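Phosphate-specific transport system accessory protein PhoU homolog (Pseudomonas aeruginosa, PDB 4Q25) probably regulates phosphate uptake as a homodimeric helix-bundle protein of the PhoU family and negative regulator of the Pho regulon. Local coordinates at residues 123-128 against 175-180. Residues are numbered along the deposited sequence; the frame is centred on the assembly and turned at random.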
loop_
_atom_site.group_PDB
_atom_site.type_symbol
_atom_site.label_atom_id
_atom_site.label_comp_id
_atom_site.label_asym_id
_atom_site.label_seq_id
_atom_site.Cartn_x
_atom_site.Cartn_y
_atom_site.Cartn_z
ATOM N N SER A 123 13.355 22.767 -1.264
ATOM C CA SER A 123 13.268 22.713 0.195
ATOM C C SER A 123 14.628 23.203 0.698
ATOM O O SER A 123 15.644 22.988 0.056
ATOM C CB SER A 123 13.021 21.284 0.656
ATOM O OG SER A 123 12.973 21.138 2.058
ATOM N N PRO A 124 14.653 23.894 1.832
ATOM C CA PRO A 124 15.963 24.221 2.405
ATOM C C PRO A 124 16.572 23.037 3.150
ATOM O O PRO A 124 17.732 23.092 3.532
ATOM C CB PRO A 124 15.674 25.391 3.344
ATOM C CG PRO A 124 14.201 25.345 3.596
ATOM C CD PRO A 124 13.535 24.449 2.594
ATOM N N ARG A 125 15.808 21.950 3.300
ATOM C CA ARG A 125 16.298 20.761 3.962
ATOM C C ARG A 125 15.824 19.507 3.244
ATOM O O ARG A 125 14.768 19.511 2.616
ATOM C CB ARG A 125 15.763 20.751 5.401
ATOM C CG ARG A 125 16.795 20.512 6.474
ATOM C CD ARG A 125 17.736 21.690 6.646
ATOM N NE ARG A 125 18.120 21.838 8.046
ATOM C CZ ARG A 125 18.680 22.930 8.549
ATOM N NH1 ARG A 125 18.951 23.970 7.755
ATOM N NH2 ARG A 125 18.984 22.974 9.844
ATOM N N GLY A 126 16.623 18.434 3.331
ATOM C CA GLY A 126 16.153 17.075 3.054
ATOM C C GLY A 126 16.693 16.335 1.837
ATOM O O GLY A 126 16.426 15.162 1.669
ATOM N N TYR A 127 17.433 17.005 0.980
ATOM C CA TYR A 127 17.852 16.380 -0.261
ATOM C C TYR A 127 18.886 15.271 -0.063
ATOM O O TYR A 127 18.854 14.226 -0.772
ATOM C CB TYR A 127 18.344 17.445 -1.262
ATOM C CG TYR A 127 17.215 18.294 -1.770
ATOM C CD1 TYR A 127 16.371 17.826 -2.775
ATOM C CD2 TYR A 127 16.952 19.546 -1.233
ATOM C CE1 TYR A 127 15.312 18.578 -3.232
ATOM C CE2 TYR A 127 15.898 20.310 -1.702
ATOM C CZ TYR A 127 15.070 19.821 -2.692
ATOM O OH TYR A 127 14.024 20.602 -3.153
ATOM N N VAL A 128 19.815 15.478 0.868
ATOM C CA VAL A 128 20.832 14.464 1.118
ATOM C C VAL A 128 20.140 13.254 1.685
ATOM O O VAL A 128 20.469 12.153 1.322
ATOM C CB VAL A 128 22.000 14.947 1.999
ATOM C CG1 VAL A 128 21.544 15.328 3.400
ATOM C CG2 VAL A 128 23.053 13.859 2.109
ATOM N N ARG A 175 12.369 13.886 12.136
ATOM C CA ARG A 175 12.700 14.735 13.292
ATOM C C ARG A 175 13.335 15.998 12.797
ATOM O O ARG A 175 12.876 17.088 13.099
ATOM C CB ARG A 175 13.713 14.051 14.251
ATOM C CG ARG A 175 13.221 12.811 15.004
ATOM C CD ARG A 175 14.270 12.200 15.988
ATOM N NE ARG A 175 13.863 10.952 16.692
ATOM C CZ ARG A 175 14.642 10.198 17.491
ATOM N NH1 ARG A 175 15.909 10.531 17.739
ATOM N NH2 ARG A 175 14.147 9.106 18.070
ATOM N N GLU A 176 14.413 15.841 12.033
ATOM C CA GLU A 176 15.143 16.991 11.475
ATOM C C GLU A 176 14.171 17.951 10.775
ATOM O O GLU A 176 14.164 19.163 11.028
ATOM C CB GLU A 176 16.199 16.490 10.486
ATOM C CG GLU A 176 17.169 17.551 10.006
ATOM C CD GLU A 176 18.121 17.958 11.105
ATOM O OE1 GLU A 176 18.601 17.061 11.841
ATOM O OE2 GLU A 176 18.391 19.170 11.226
ATOM N N LEU A 177 13.317 17.380 9.927
ATOM C CA LEU A 177 12.438 18.164 9.068
ATOM C C LEU A 177 11.264 18.797 9.798
ATOM O O LEU A 177 10.949 19.960 9.550
ATOM C CB LEU A 177 11.978 17.325 7.876
ATOM C CG LEU A 177 13.140 16.877 6.976
ATOM C CD1 LEU A 177 12.713 15.798 5.999
ATOM C CD2 LEU A 177 13.700 18.056 6.215
ATOM N N VAL A 178 10.619 18.076 10.702
ATOM C CA VAL A 178 9.536 18.688 11.503
ATOM C C VAL A 178 10.091 19.877 12.335
ATOM O O VAL A 178 9.599 21.000 12.225
ATOM C CB VAL A 178 8.784 17.657 12.373
ATOM C CG1 VAL A 178 7.817 18.329 13.352
ATOM C CG2 VAL A 178 7.987 16.705 11.486
ATOM N N THR A 179 11.169 19.661 13.088
ATOM C CA THR A 179 11.712 20.728 13.944
ATOM C C THR A 179 12.138 21.896 13.069
ATOM O O THR A 179 11.956 23.064 13.435
ATOM C CB THR A 179 12.873 20.247 14.857
ATOM O OG1 THR A 179 13.948 19.771 14.062
ATOM C CG2 THR A 179 12.424 19.077 15.752
ATOM N N TYR A 180 12.650 21.600 11.872
ATOM C CA TYR A 180 12.982 22.678 10.946
ATOM C C TYR A 180 11.753 23.467 10.468
ATOM O O TYR A 180 11.810 24.695 10.383
ATOM C CB TYR A 180 13.782 22.199 9.749
ATOM C CG TYR A 180 14.130 23.360 8.881
ATOM C CD1 TYR A 180 15.281 24.102 9.101
ATOM C CD2 TYR A 180 13.288 23.756 7.858
ATOM C CE1 TYR A 180 15.602 25.183 8.306
ATOM C CE2 TYR A 180 13.590 24.852 7.092
ATOM C CZ TYR A 180 14.742 25.561 7.324
ATOM O OH TYR A 180 15.009 26.644 6.526
#
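Two flat groups meet at an angle where Arg-125 reaches Tyr-180. Over one face of the guanidinium lies the ring carbon Tyr-180 CD1, 3.6 Å above the plane and directly over the middle of the group; Glu-176 OE2 sits at its margin, roughly level with it. One face of the Tyr-180 ring receives Arg-125 CD, displaced from the ring centre. The guanidinium and ring planes are inclined by 37°, too far from parallel for a flat stack. Tyr-180 reaches this place with CG anti to its backbone N (chi1 -178°), while bends at chi2 and chi3 turn the arginine across the ring.

The far end of the same tyrosine meets Pro-124, whose CG lies 3.3 Å from Tyr-180 OH and 3.6 Å from Tyr-180 CE2. Deeper in, Leu-177 CD2 touches the aliphatic root of the arginine, 3.5 Å from Arg-125 CB, and also approaches Gly-126 CA. Leu-177 packs further on Ile-194 and Leu-198 of helix 188-220, where Ile-194 also meets Ser-123, so helix 188-220 packs against both segments.

Within the loop, Ser-123 N donates to Tyr-127 OH (3.0 Å, 155° at the hydrogen). This bond ties the turn to the first turn of helix 127-149, with Gly-126 as N-cap residue at a positive phi. The contact thus joins the connection between helices 84-120 and 127-149 to the C-terminal part of helix 153-183 at one end of the helical bundle.

Arg-125 NH2 and Glu-176 OE2 remain 4.1 Å apart, too far for a salt bridge. The opposite charges would be expected to add a modest, non-directional attraction, with cohesion across the contact resting mainly on van der Waals packing around Tyr-180 and Leu-177.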